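Local coordinates for protein amidohydrolase (Pseudomonas aeruginosa, PDB 2I5G) that probably acts as a metal-dependent dipeptidase of the membrane dipeptidase (M19) family, built on a TIM-barrel fold, at residues C119-N124 with T128-R133; L262-D265 with R270-T273; P291-T296 with K309-N314; V239-I244 with P303-R308. The protein carries 2 engineered substitutions. All blocks are in the same frame, centred on the assembly; numbering follows the deposited sequence.

In the fold
The contacts form two pairs on opposite sides of the centre of one TIM-barrel-like domain. Interactions 1 and 2, centres 11 Å apart, touch each other and the second subunit: interaction 1 folds the loop that follows strand 113-117, and interaction 2 the loop leaving helix 256-263. Interactions 3 and 4, their centres 9 Å apart, share helix 304-323, which packs on helix 291-299 and on the turn leading into strand 244-246. Between the pairs the centres are 31 to 35 Å apart. Along the chain interaction 1 closes first, interaction 2 falls within the span of interaction 4, and interactions 3 and 4 interlock. One pair thus helps shape the dimer interface, whereas the other joins helix 304-323 to its neighbours.

Interaction 1: residues C119-N124 with T128-R133; sequences CYNTQN and TGCYER
Asn-121 and Tyr-131 run side by side and point the same way, a good example of an irregular loop in which one asparagine contacts the partner segment through both backbone and side chain. CB of Asn-121 starts the contact, 3.6 Å from CD1 of Tyr-131; CG follows along the ring, OD1 comes to 3.5 Å from CE1 of Tyr-131, and ND2 stays 4.1 Å from that same CE1, with amide and ring planes 65° apart. Turned to chi1 -53°, beside its own backbone N, the amide also sets OD1 over the centre of the Tyr-120 ring, where His-159 forms a weak hydrogen bond with it. The backbone fixes the same pair: Tyr-131 N donates to Asn-121 O (3.0 Å), in the carbonyl plane and on a lone pair. Gly-129 CA makes a CH···O contact with Asn-121 O (3.1 Å), while its N bonds weakly to Thr-122 O. Further out, the extended Glu-132 brings OE2 to Gln-123 N in a weak bond of 3.5 Å; OE1 turns to the backbone N of Gly-139 in the second subunit. This loop follows strand 113-117, at the C-terminal end of a barrel strand as in TIM-barrel proteins, and here also contacts the second subunit.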
loop_
_atom_site.group_PDB
_atom_site.type_symbol
_atom_site.label_atom_id
_atom_site.label_comp_id
_atom_site.label_asym_id
_atom_site.label_seq_id
_atom_site.Cartn_x
_atom_site.Cartn_y
_atom_site.Cartn_z
ATOM N N CYS A 119 6.956 -6.946 4.481
ATOM C CA CYS A 119 5.534 -7.072 4.217
ATOM C C CYS A 119 4.944 -8.168 5.078
ATOM O O CYS A 119 5.675 -8.895 5.756
ATOM C CB CYS A 119 5.308 -7.420 2.748
ATOM S SG CYS A 119 6.165 -6.339 1.570
ATOM N N TYR A 120 3.619 -8.289 5.043
ATOM C CA TYR A 120 2.932 -9.319 5.806
ATOM C C TYR A 120 1.816 -9.982 5.005
ATOM O O TYR A 120 0.692 -9.486 4.965
ATOM C CB TYR A 120 2.343 -8.744 7.095
ATOM C CG TYR A 120 1.920 -9.829 8.059
ATOM C CD1 TYR A 120 2.874 -10.532 8.805
ATOM C CD2 TYR A 120 0.583 -10.208 8.174
ATOM C CE1 TYR A 120 2.510 -11.587 9.635
ATOM C CE2 TYR A 120 0.205 -11.264 8.998
ATOM C CZ TYR A 120 1.174 -11.952 9.727
ATOM O OH TYR A 120 0.813 -13.014 10.537
ATOM N N ASN A 121 2.144 -11.097 4.359
ATOM C CA ASN A 121 1.188 -11.882 3.576
ATOM C C ASN A 121 0.636 -11.263 2.298
ATOM O O ASN A 121 0.604 -11.921 1.260
ATOM C CB ASN A 121 0.005 -12.301 4.454
ATOM C CG ASN A 121 0.442 -12.992 5.728
ATOM O OD1 ASN A 121 1.619 -13.339 5.893
ATOM N ND2 ASN A 121 -0.509 -13.204 6.642
ATOM N N THR A 122 0.190 -10.012 2.370
ATOM C CA THR A 122 -0.391 -9.347 1.207
ATOM C C THR A 122 0.352 -8.087 0.755
ATOM O O THR A 122 1.365 -7.707 1.341
ATOM C CB THR A 122 -1.855 -8.989 1.478
ATOM O OG1 THR A 122 -1.954 -8.370 2.763
ATOM C CG2 THR A 122 -2.722 -10.235 1.452
ATOM N N GLN A 123 -0.161 -7.435 -0.283
ATOM C CA GLN A 123 0.481 -6.236 -0.816
ATOM C C GLN A 123 0.575 -5.064 0.162
ATOM O O GLN A 123 -0.384 -4.722 0.852
ATOM C CB GLN A 123 -0.217 -5.791 -2.102
ATOM C CG GLN A 123 0.453 -4.624 -2.803
ATOM C CD GLN A 123 -0.037 -4.448 -4.231
ATOM O OE1 GLN A 123 0.173 -5.315 -5.081
ATOM N NE2 GLN A 123 -0.698 -3.324 -4.500
ATOM N N ASN A 124 1.758 -4.457 0.182
ATOM C CA ASN A 124 2.115 -3.326 1.042
ATOM C C ASN A 124 2.272 -2.094 0.160
ATOM O O ASN A 124 1.806 -2.069 -0.978
ATOM C CB ASN A 124 3.472 -3.617 1.690
ATOM C CG ASN A 124 3.450 -3.466 3.178
ATOM O OD1 ASN A 124 4.435 -3.761 3.859
ATOM N ND2 ASN A 124 2.324 -3.004 3.705
ATOM N N THR A 128 5.077 -6.993 -1.645
ATOM C CA THR A 128 3.900 -7.831 -1.501
ATOM C C THR A 128 4.238 -9.132 -0.759
ATOM O O THR A 128 5.315 -9.706 -0.942
ATOM C CB THR A 128 3.257 -8.105 -2.894
ATOM O OG1 THR A 128 2.282 -9.152 -2.796
ATOM C CG2 THR A 128 4.314 -8.484 -3.891
ATOM N N GLY A 129 3.311 -9.571 0.092
ATOM C CA GLY A 129 3.495 -10.769 0.893
ATOM C C GLY A 129 3.551 -12.099 0.167
ATOM O O GLY A 129 3.523 -12.155 -1.059
ATOM N N CYS A 130 3.602 -13.178 0.940
ATOM C CA CYS A 130 3.710 -14.514 0.374
ATOM C C CYS A 130 2.412 -15.270 0.087
ATOM O O CYS A 130 2.458 -16.422 -0.340
ATOM C CB CYS A 130 4.614 -15.377 1.264
ATOM S SG CYS A 130 3.992 -15.617 2.943
ATOM N N TYR A 131 1.262 -14.649 0.304
ATOM C CA TYR A 131 0.007 -15.346 0.035
ATOM C C TYR A 131 -0.756 -14.791 -1.157
ATOM O O TYR A 131 -1.946 -15.055 -1.306
ATOM C CB TYR A 131 -0.913 -15.301 1.252
ATOM C CG TYR A 131 -0.460 -16.145 2.414
ATOM C CD1 TYR A 131 0.476 -15.663 3.327
ATOM C CD2 TYR A 131 -0.990 -17.422 2.620
ATOM C CE1 TYR A 131 0.871 -16.427 4.423
ATOM C CE2 TYR A 131 -0.599 -18.197 3.717
ATOM C CZ TYR A 131 0.333 -17.691 4.614
ATOM O OH TYR A 131 0.740 -18.449 5.692
ATOM N N GLU A 132 -0.076 -14.046 -2.017
ATOM C CA GLU A 132 -0.732 -13.434 -3.165
ATOM C C GLU A 132 0.273 -13.175 -4.284
ATOM O O GLU A 132 1.480 -13.179 -4.053
ATOM C CB GLU A 132 -1.360 -12.115 -2.707
ATOM C CG GLU A 132 -2.106 -11.322 -3.755
ATOM C CD GLU A 132 -2.680 -10.026 -3.190
ATOM O OE1 GLU A 132 -3.622 -9.483 -3.799
ATOM O OE2 GLU A 132 -2.191 -9.543 -2.142
ATOM N N ARG A 133 -0.236 -12.964 -5.496
ATOM C CA ARG A 133 0.603 -12.665 -6.651
ATOM C C ARG A 133 1.600 -11.595 -6.186
ATOM O O ARG A 133 1.201 -10.535 -5.709
ATOM C CB ARG A 133 -0.271 -12.125 -7.785
ATOM C CG ARG A 133 0.459 -11.826 -9.081
ATOM C CD ARG A 133 -0.230 -10.683 -9.832
ATOM N NE ARG A 133 -1.641 -10.953 -10.104
ATOM C CZ ARG A 133 -2.545 -10.016 -10.382
ATOM N NH1 ARG A 133 -2.200 -8.739 -10.427
ATOM N NH2 ARG A 133 -3.804 -10.357 -10.610
#

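Interaction 2: residues L262-D265 with R270-T273; sequences LTHD and RRLT
CE1 of His-264 sits over one face of the Arg-271 guanidinium, 3.5 Å above its plane and shifted toward the rim; ring and guanidinium planes are 61° apart, so this is a slanted approach and not a parallel stack. At the edge of the same guanidinium, in plane, sits the carbonyl carbon of Thr-273, and NE of Arg-271 donates to Thr-273 O (2.9 Å). A salt bridge from NH2 to Glu-260 adds to the hold, and the ring of His-264 is tied through ND1 to Glu-260 O. The CA of Arg-271 makes an off-centre CH-pi contact with the imidazole. The second guanidinium, of Arg-270, has CB of Asp-265 over one face. With its carboxylate swung opposite the backbone N (chi1 -173°), Asp-265 lies alongside the Arg-270 side chain. NH1 of Arg-270 forms a salt bridge to Asp-265 OD2 at 3.0 Å, meeting that oxygen 52° out of the carboxylate plane. NH1 is shared with Glu-143 of the second subunit, while Asp-265 OD1 is hydrogen-bonded to Thr-122.

The backbones form a single antiparallel beta bridge, His-264 with Arg-271 as a non-hydrogen-bonded pair, closing the short loop that leaves helix 256-263. Its two bonds run from Leu-272 N to Thr-263 O (2.8 Å) and from Asp-265 N to Arg-270 O (2.9 Å). Leu-272 CG and CD1 each lie 3.6 Å from Asp-265 N. The side chains of Thr-263 and Thr-273 cross at about a right angle, CG2 to CG2 3.7 Å.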
loop_
_atom_site.group_PDB
_atom_site.type_symbol
_atom_site.label_atom_id
_atom_site.label_comp_id
_atom_site.label_asym_id
_atom_site.label_seq_id
_atom_site.Cartn_x
_atom_site.Cartn_y
_atom_site.Cartn_z
ATOM N N LEU A 262 -4.720 -12.960 12.471
ATOM C CA LEU A 262 -3.519 -13.213 11.707
ATOM C C LEU A 262 -3.865 -13.836 10.349
ATOM O O LEU A 262 -3.118 -13.688 9.390
ATOM C CB LEU A 262 -2.608 -14.160 12.500
ATOM C CG LEU A 262 -1.298 -13.643 13.115
ATOM C CD1 LEU A 262 -1.499 -12.323 13.814
ATOM C CD2 LEU A 262 -0.766 -14.683 14.088
ATOM N N THR A 263 -5.007 -14.511 10.254
ATOM C CA THR A 263 -5.369 -15.174 9.004
ATOM C C THR A 263 -6.272 -14.447 8.005
ATOM O O THR A 263 -6.496 -14.946 6.893
ATOM C CB THR A 263 -5.968 -16.554 9.292
ATOM O OG1 THR A 263 -7.008 -16.430 10.269
ATOM C CG2 THR A 263 -4.888 -17.493 9.810
ATOM N N HIS A 264 -6.795 -13.286 8.381
ATOM C CA HIS A 264 -7.632 -12.521 7.462
ATOM C C HIS A 264 -6.861 -11.271 7.053
ATOM O O HIS A 264 -6.228 -10.630 7.892
ATOM C CB HIS A 264 -8.957 -12.127 8.122
ATOM C CG HIS A 264 -9.887 -13.277 8.361
ATOM N ND1 HIS A 264 -9.676 -14.217 9.348
ATOM C CD2 HIS A 264 -11.027 -13.645 7.730
ATOM C CE1 HIS A 264 -10.646 -15.114 9.314
ATOM N NE2 HIS A 264 -11.479 -14.789 8.342
ATOM N N ASP A 265 -6.897 -10.927 5.768
ATOM C CA ASP A 265 -6.180 -9.746 5.286
ATOM C C ASP A 265 -6.552 -8.503 6.103
ATOM O O ASP A 265 -7.731 -8.250 6.360
ATOM C CB ASP A 265 -6.486 -9.506 3.801
ATOM C CG ASP A 265 -5.629 -8.399 3.193
ATOM O OD1 ASP A 265 -4.390 -8.512 3.262
ATOM O OD2 ASP A 265 -6.192 -7.422 2.643
ATOM N N ARG A 270 -10.891 -10.670 3.851
ATOM C CA ARG A 270 -10.963 -12.034 3.342
ATOM C C ARG A 270 -9.996 -13.011 4.015
ATOM O O ARG A 270 -8.940 -12.632 4.511
ATOM C CB ARG A 270 -10.719 -12.032 1.834
ATOM C CG ARG A 270 -9.332 -11.583 1.465
ATOM C CD ARG A 270 -9.159 -11.390 -0.030
ATOM N NE ARG A 270 -7.784 -11.001 -0.320
ATOM C CZ ARG A 270 -7.224 -9.887 0.133
ATOM N NH1 ARG A 270 -7.932 -9.052 0.882
ATOM N NH2 ARG A 270 -5.948 -9.629 -0.131
ATOM N N ARG A 271 -10.371 -14.280 4.022
ATOM C CA ARG A 271 -9.543 -15.310 4.622
ATOM C C ARG A 271 -8.356 -15.610 3.715
ATOM O O ARG A 271 -8.533 -15.993 2.559
ATOM C CB ARG A 271 -10.373 -16.579 4.842
ATOM C CG ARG A 271 -9.611 -17.719 5.487
ATOM C CD ARG A 271 -10.464 -18.409 6.529
ATOM N NE ARG A 271 -9.651 -18.780 7.682
ATOM C CZ ARG A 271 -10.101 -18.829 8.932
ATOM N NH1 ARG A 271 -11.366 -18.529 9.193
ATOM N NH2 ARG A 271 -9.279 -19.169 9.921
ATOM N N LEU A 272 -7.149 -15.429 4.244
ATOM C CA LEU A 272 -5.930 -15.688 3.486
ATOM C C LEU A 272 -5.490 -17.140 3.631
ATOM O O LEU A 272 -4.885 -17.709 2.729
ATOM C CB LEU A 272 -4.801 -14.778 3.976
ATOM C CG LEU A 272 -5.039 -13.278 3.825
ATOM C CD1 LEU A 272 -3.907 -12.490 4.461
ATOM C CD2 LEU A 272 -5.175 -12.958 2.348
ATOM N N THR A 273 -5.796 -17.738 4.775
ATOM C CA THR A 273 -5.403 -19.117 5.028
ATOM C C THR A 273 -6.079 -19.648 6.285
ATOM O O THR A 273 -6.847 -18.942 6.943
ATOM C CB THR A 273 -3.868 -19.227 5.222
ATOM O OG1 THR A 273 -3.468 -20.598 5.149
ATOM C CG2 THR A 273 -3.461 -18.676 6.585
#

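Interaction 3: residues P291-T296 with K309-N314; sequences PNLTET and KVMGEN
Met-311, present as selenomethionine, reaches from helix 304-323 to Leu-293 and Thr-294 of helix 291-299, joining two C-terminal helices on the outside of the TIM-barrel-like domain. The case illustrates how two helices can be linked through one long side chain, for their backbones stay 7.2 Å apart even at the nearest CA atoms, those of Thr-294 and Met-311.

The apolar part is a meeting of the selenium with Leu-293, SE of Met-311 standing 4.1 Å from CG of Leu-293. The selenium thus lies beside a leucine that also packs on Ile-225 and Tyr-228 of helix 225-239 and on Ile-246 of strand 244-246.

Thr-294 adds a van der Waals contact through its hydroxyl. CG of Met-311, placed anti to the carbonyl carbon (chi1 -67°), lies 3.6 Å from Thr-294 OG1; bends at chi2 (-49°) and chi3 (-68°) then curl SE and CE, so that CE also lies 3.6 Å from Thr-294 OG1. The hydrogen bond of this hydroxyl goes elsewhere, to ND1 of His-7, which brings the N-terminal helix 5-8 into the same corner.

Other bonds stay within each helix. Thr-296 turns its hydroxyl back onto its own helix, OG1 donating to Asn-292 O at 2.7 Å, an oxygen that also accepts from Thr-296 N. In the other helix a wider pi-type turn spans 309-313: Lys-309 O receives Gly-312 N at 3.0 Å and Asn-314 N at 3.2 Å, the two donors arriving from opposite faces of the carbonyl plane.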
loop_
_atom_site.group_PDB
_atom_site.type_symbol
_atom_site.label_atom_id
_atom_site.label_comp_id
_atom_site.label_asym_id
_atom_site.label_seq_id
_atom_site.Cartn_x
_atom_site.Cartn_y
_atom_site.Cartn_z
ATOM N N PRO A 291 15.669 -24.773 26.800
ATOM C CA PRO A 291 16.836 -25.637 27.025
ATOM C C PRO A 291 16.800 -27.056 26.447
ATOM O O PRO A 291 17.840 -27.700 26.339
ATOM C CB PRO A 291 17.000 -25.623 28.551
ATOM C CG PRO A 291 15.655 -25.220 29.060
ATOM C CD PRO A 291 15.200 -24.190 28.069
ATOM N N ASN A 292 15.626 -27.548 26.066
ATOM C CA ASN A 292 15.539 -28.889 25.495
ATOM C C ASN A 292 16.067 -28.897 24.067
ATOM O O ASN A 292 16.359 -29.955 23.503
ATOM C CB ASN A 292 14.095 -29.377 25.479
ATOM C CG ASN A 292 13.498 -29.460 26.854
ATOM O OD1 ASN A 292 12.319 -29.767 27.010
ATOM N ND2 ASN A 292 14.305 -29.185 27.866
ATOM N N LEU A 293 16.178 -27.708 23.484
ATOM C CA LEU A 293 16.660 -27.565 22.122
ATOM C C LEU A 293 18.184 -27.628 22.093
ATOM O O LEU A 293 18.785 -28.082 21.118
ATOM C CB LEU A 293 16.151 -26.245 21.541
ATOM C CG LEU A 293 16.360 -25.996 20.047
ATOM C CD1 LEU A 293 16.001 -27.236 19.241
ATOM C CD2 LEU A 293 15.506 -24.814 19.628
ATOM N N THR A 294 18.809 -27.169 23.169
ATOM C CA THR A 294 20.261 -27.205 23.270
ATOM C C THR A 294 20.652 -28.656 23.499
ATOM O O THR A 294 21.549 -29.184 22.844
ATOM C CB THR A 294 20.757 -26.341 24.449
ATOM O OG1 THR A 294 20.507 -24.959 24.159
ATOM C CG2 THR A 294 22.249 -26.540 24.681
ATOM N N GLU A 295 19.960 -29.299 24.431
ATOM C CA GLU A 295 20.217 -30.694 24.750
ATOM C C GLU A 295 19.980 -31.587 23.533
ATOM O O GLU A 295 20.777 -32.481 23.251
ATOM C CB GLU A 295 19.318 -31.134 25.910
ATOM C CG GLU A 295 19.277 -32.640 26.144
ATOM C CD GLU A 295 18.470 -33.027 27.376
ATOM O OE1 GLU A 295 17.414 -32.402 27.623
ATOM O OE2 GLU A 295 18.886 -33.968 28.091
ATOM N N THR A 296 18.891 -31.341 22.811
ATOM C CA THR A 296 18.570 -32.142 21.634
ATOM C C THR A 296 19.631 -32.010 20.550
ATOM O O THR A 296 20.326 -32.974 20.238
ATOM C CB THR A 296 17.182 -31.768 21.056
ATOM O OG1 THR A 296 16.157 -32.179 21.972
ATOM C CG2 THR A 296 16.951 -32.460 19.719
ATOM N N LYS A 309 26.467 -21.339 18.337
ATOM C CA LYS A 309 26.090 -20.567 17.157
ATOM C C LYS A 309 24.584 -20.522 16.975
ATOM O O LYS A 309 23.961 -19.473 17.112
ATOM C CB LYS A 309 26.692 -21.179 15.890
ATOM C CG LYS A 309 28.169 -21.483 15.951
ATOM C CD LYS A 309 28.978 -20.223 16.108
ATOM C CE LYS A 309 30.381 -20.445 15.584
ATOM N NZ LYS A 309 30.353 -20.917 14.168
ATOM N N VAL A 310 24.013 -21.679 16.660
ATOM C CA VAL A 310 22.588 -21.796 16.414
ATOM C C VAL A 310 21.717 -21.277 17.544
ATOM O O VAL A 310 20.632 -20.761 17.296
ATOM C CB VAL A 310 22.201 -23.257 16.118
ATOM C CG1 VAL A 310 20.725 -23.339 15.777
ATOM C CG2 VAL A 310 23.037 -23.789 14.963
HETATM N N MSE A 311 22.177 -21.390 18.781
HETATM C CA MSE A 311 21.354 -20.921 19.887
HETATM C C MSE A 311 21.357 -19.411 20.094
HETATM O O MSE A 311 20.450 -18.879 20.739
HETATM C CB MSE A 311 21.735 -21.635 21.192
HETATM C CG MSE A 311 21.406 -23.128 21.203
HETATM SE SE MSE A 311 19.591 -23.546 20.615
HETATM C CE MSE A 311 18.591 -22.782 22.082
ATOM N N GLY A 312 22.351 -18.711 19.547
ATOM C CA GLY A 312 22.373 -17.272 19.730
ATOM C C GLY A 312 23.545 -16.486 19.174
ATOM O O GLY A 312 23.346 -15.424 18.583
ATOM N N GLU A 313 24.763 -16.981 19.364
ATOM C CA GLU A 313 25.944 -16.277 18.869
ATOM C C GLU A 313 25.789 -15.738 17.451
ATOM O O GLU A 313 26.169 -14.604 17.179
ATOM C CB GLU A 313 27.173 -17.183 18.939
ATOM C CG GLU A 313 27.617 -17.495 20.358
ATOM C CD GLU A 313 28.976 -18.168 20.415
ATOM O OE1 GLU A 313 29.486 -18.381 21.540
ATOM O OE2 GLU A 313 29.532 -18.485 19.338
ATOM N N ASN A 314 25.233 -16.543 16.553
ATOM C CA ASN A 314 25.045 -16.114 15.175
ATOM C C ASN A 314 24.116 -14.899 15.066
ATOM O O ASN A 314 24.366 -13.987 14.273
ATOM C CB ASN A 314 24.502 -17.272 14.327
ATOM C CG ASN A 314 25.592 -18.261 13.907
ATOM O OD1 ASN A 314 26.737 -18.179 14.360
ATOM N ND2 ASN A 314 25.233 -19.201 13.039
#

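Interaction 4: residues V239-I244 with P303-R308; sequences VGEDAI and PERVVR
Glu-241 approaches Val-306, the CA atoms 6.6 Å apart, from a type I beta turn (Gly-240 to Ala-243) in which Gly-240, with its positive phi of 101°, ends helix 225-239. This turn is the helix-to-strand connection of an alpha/beta barrel, leading into strand 244-246, and it lies against the first turns of helix 304-323, for which Pro-303 occupies the N-cap position. As an example of a long-range ionic contact, a charged pair spans the turn and a helix some sixty residues later, though its exact geometry is doubtful. The side chain of Glu-241 is extended beyond CG, and its carboxylate forms a salt bridge through OE1 with NH1 of Arg-305; the modelled separation is too short to be trusted at this resolution. Carboxylate and guanidinium planes are only 24° apart, although the two side chains cross at about a right angle. OE1 also serves Lys-309 one turn further along the helix, whose NZ pairs with Asp-242 as well, so two cations probably stabilise the carboxylate as an anion. Val-306 supplies the apolar side: its CG2 sits 3.9 Å from Glu-241 OE1 and 4.1 Å above one face of the Arg-305 guanidinium, toward the rim.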
loop_
_atom_site.group_PDB
_atom_site.type_symbol
_atom_site.label_atom_id
_atom_site.label_comp_id
_atom_site.label_asym_id
_atom_site.label_seq_id
_atom_site.Cartn_x
_atom_site.Cartn_y
_atom_site.Cartn_z
ATOM N N VAL A 239 22.583 -23.305 4.181
ATOM C CA VAL A 239 23.009 -22.007 4.707
ATOM C C VAL A 239 24.420 -21.964 5.322
ATOM O O VAL A 239 25.150 -20.987 5.155
ATOM C CB VAL A 239 21.978 -21.514 5.772
ATOM C CG1 VAL A 239 22.551 -20.363 6.582
ATOM C CG2 VAL A 239 20.691 -21.095 5.085
ATOM N N GLY A 240 24.801 -23.012 6.040
ATOM C CA GLY A 240 26.108 -23.019 6.673
ATOM C C GLY A 240 25.985 -22.674 8.148
ATOM O O GLY A 240 24.984 -22.087 8.565
ATOM N N GLU A 241 27.003 -23.005 8.939
ATOM C CA GLU A 241 26.942 -22.747 10.371
ATOM C C GLU A 241 27.064 -21.309 10.824
ATOM O O GLU A 241 26.966 -21.035 12.014
ATOM C CB GLU A 241 27.978 -23.587 11.114
ATOM C CG GLU A 241 29.398 -23.412 10.642
ATOM C CD GLU A 241 30.375 -24.160 11.521
ATOM O OE1 GLU A 241 30.656 -23.674 12.634
ATOM O OE2 GLU A 241 30.847 -25.241 11.108
ATOM N N ASP A 242 27.264 -20.383 9.899
ATOM C CA ASP A 242 27.390 -18.985 10.291
ATOM C C ASP A 242 26.167 -18.125 9.974
ATOM O O ASP A 242 26.069 -16.991 10.440
ATOM C CB ASP A 242 28.636 -18.378 9.651
ATOM C CG ASP A 242 29.922 -18.822 10.337
ATOM O OD1 ASP A 242 31.010 -18.560 9.780
ATOM O OD2 ASP A 242 29.845 -19.420 11.434
ATOM N N ALA A 243 25.225 -18.668 9.207
ATOM C CA ALA A 243 24.031 -17.917 8.840
ATOM C C ALA A 243 22.712 -18.546 9.307
ATOM O O ALA A 243 21.658 -18.305 8.710
ATOM C CB ALA A 243 24.001 -17.728 7.338
ATOM N N ILE A 244 22.765 -19.334 10.378
ATOM C CA ILE A 244 21.570 -19.997 10.886
ATOM C C ILE A 244 21.311 -19.691 12.363
ATOM O O ILE A 244 22.240 -19.551 13.149
ATOM C CB ILE A 244 21.676 -21.524 10.692
ATOM C CG1 ILE A 244 20.349 -22.189 11.025
ATOM C CG2 ILE A 244 22.775 -22.090 11.585
ATOM C CD1 ILE A 244 20.380 -23.687 10.877
ATOM N N PRO A 303 28.399 -30.508 17.386
ATOM C CA PRO A 303 29.387 -30.167 18.422
ATOM C C PRO A 303 29.023 -28.896 19.197
ATOM O O PRO A 303 28.237 -28.078 18.725
ATOM C CB PRO A 303 30.687 -30.022 17.632
ATOM C CG PRO A 303 30.211 -29.605 16.267
ATOM C CD PRO A 303 29.015 -30.500 16.049
ATOM N N GLU A 304 29.606 -28.737 20.383
ATOM C CA GLU A 304 29.323 -27.586 21.243
ATOM C C GLU A 304 29.406 -26.239 20.534
ATOM O O GLU A 304 28.477 -25.436 20.603
ATOM C CB GLU A 304 30.272 -27.564 22.453
ATOM C CG GLU A 304 29.744 -26.725 23.617
ATOM C CD GLU A 304 30.787 -26.429 24.693
ATOM O OE1 GLU A 304 31.573 -25.473 24.519
ATOM O OE2 GLU A 304 30.824 -27.150 25.714
ATOM N N ARG A 305 30.525 -26.000 19.855
ATOM C CA ARG A 305 30.774 -24.740 19.159
ATOM C C ARG A 305 29.668 -24.344 18.192
ATOM O O ARG A 305 29.247 -23.187 18.166
ATOM C CB ARG A 305 32.110 -24.818 18.422
ATOM C CG ARG A 305 32.738 -23.475 18.083
ATOM C CD ARG A 305 32.981 -23.383 16.591
ATOM N NE ARG A 305 33.224 -24.706 16.027
ATOM C CZ ARG A 305 33.080 -25.004 14.743
ATOM N NH1 ARG A 305 32.698 -24.066 13.890
ATOM N NH2 ARG A 305 33.290 -26.244 14.315
ATOM N N VAL A 306 29.203 -25.296 17.388
ATOM C CA VAL A 306 28.137 -25.011 16.441
ATOM C C VAL A 306 26.865 -24.703 17.223
ATOM O O VAL A 306 26.132 -23.782 16.887
ATOM C CB VAL A 306 27.873 -26.206 15.492
ATOM C CG1 VAL A 306 26.732 -25.862 14.530
ATOM C CG2 VAL A 306 29.134 -26.547 14.708
ATOM N N VAL A 307 26.603 -25.476 18.269
ATOM C CA VAL A 307 25.418 -25.249 19.087
ATOM C C VAL A 307 25.378 -23.809 19.608
ATOM O O VAL A 307 24.348 -23.147 19.506
ATOM C CB VAL A 307 25.366 -26.221 20.292
ATOM C CG1 VAL A 307 24.152 -25.910 21.162
ATOM C CG2 VAL A 307 25.310 -27.662 19.797
ATOM N N ARG A 308 26.488 -23.322 20.161
ATOM C CA ARG A 308 26.530 -21.952 20.672
ATOM C C ARG A 308 26.020 -21.046 19.555
ATOM O O ARG A 308 25.251 -20.109 19.788
ATOM C CB ARG A 308 27.960 -21.516 21.009
ATOM C CG ARG A 308 28.881 -22.587 21.565
ATOM C CD ARG A 308 28.805 -22.729 23.074
ATOM N NE ARG A 308 28.982 -21.456 23.764
ATOM C CZ ARG A 308 29.282 -21.340 25.054
ATOM N NH1 ARG A 308 29.457 -22.418 25.805
ATOM N NH2 ARG A 308 29.382 -20.137 25.603
#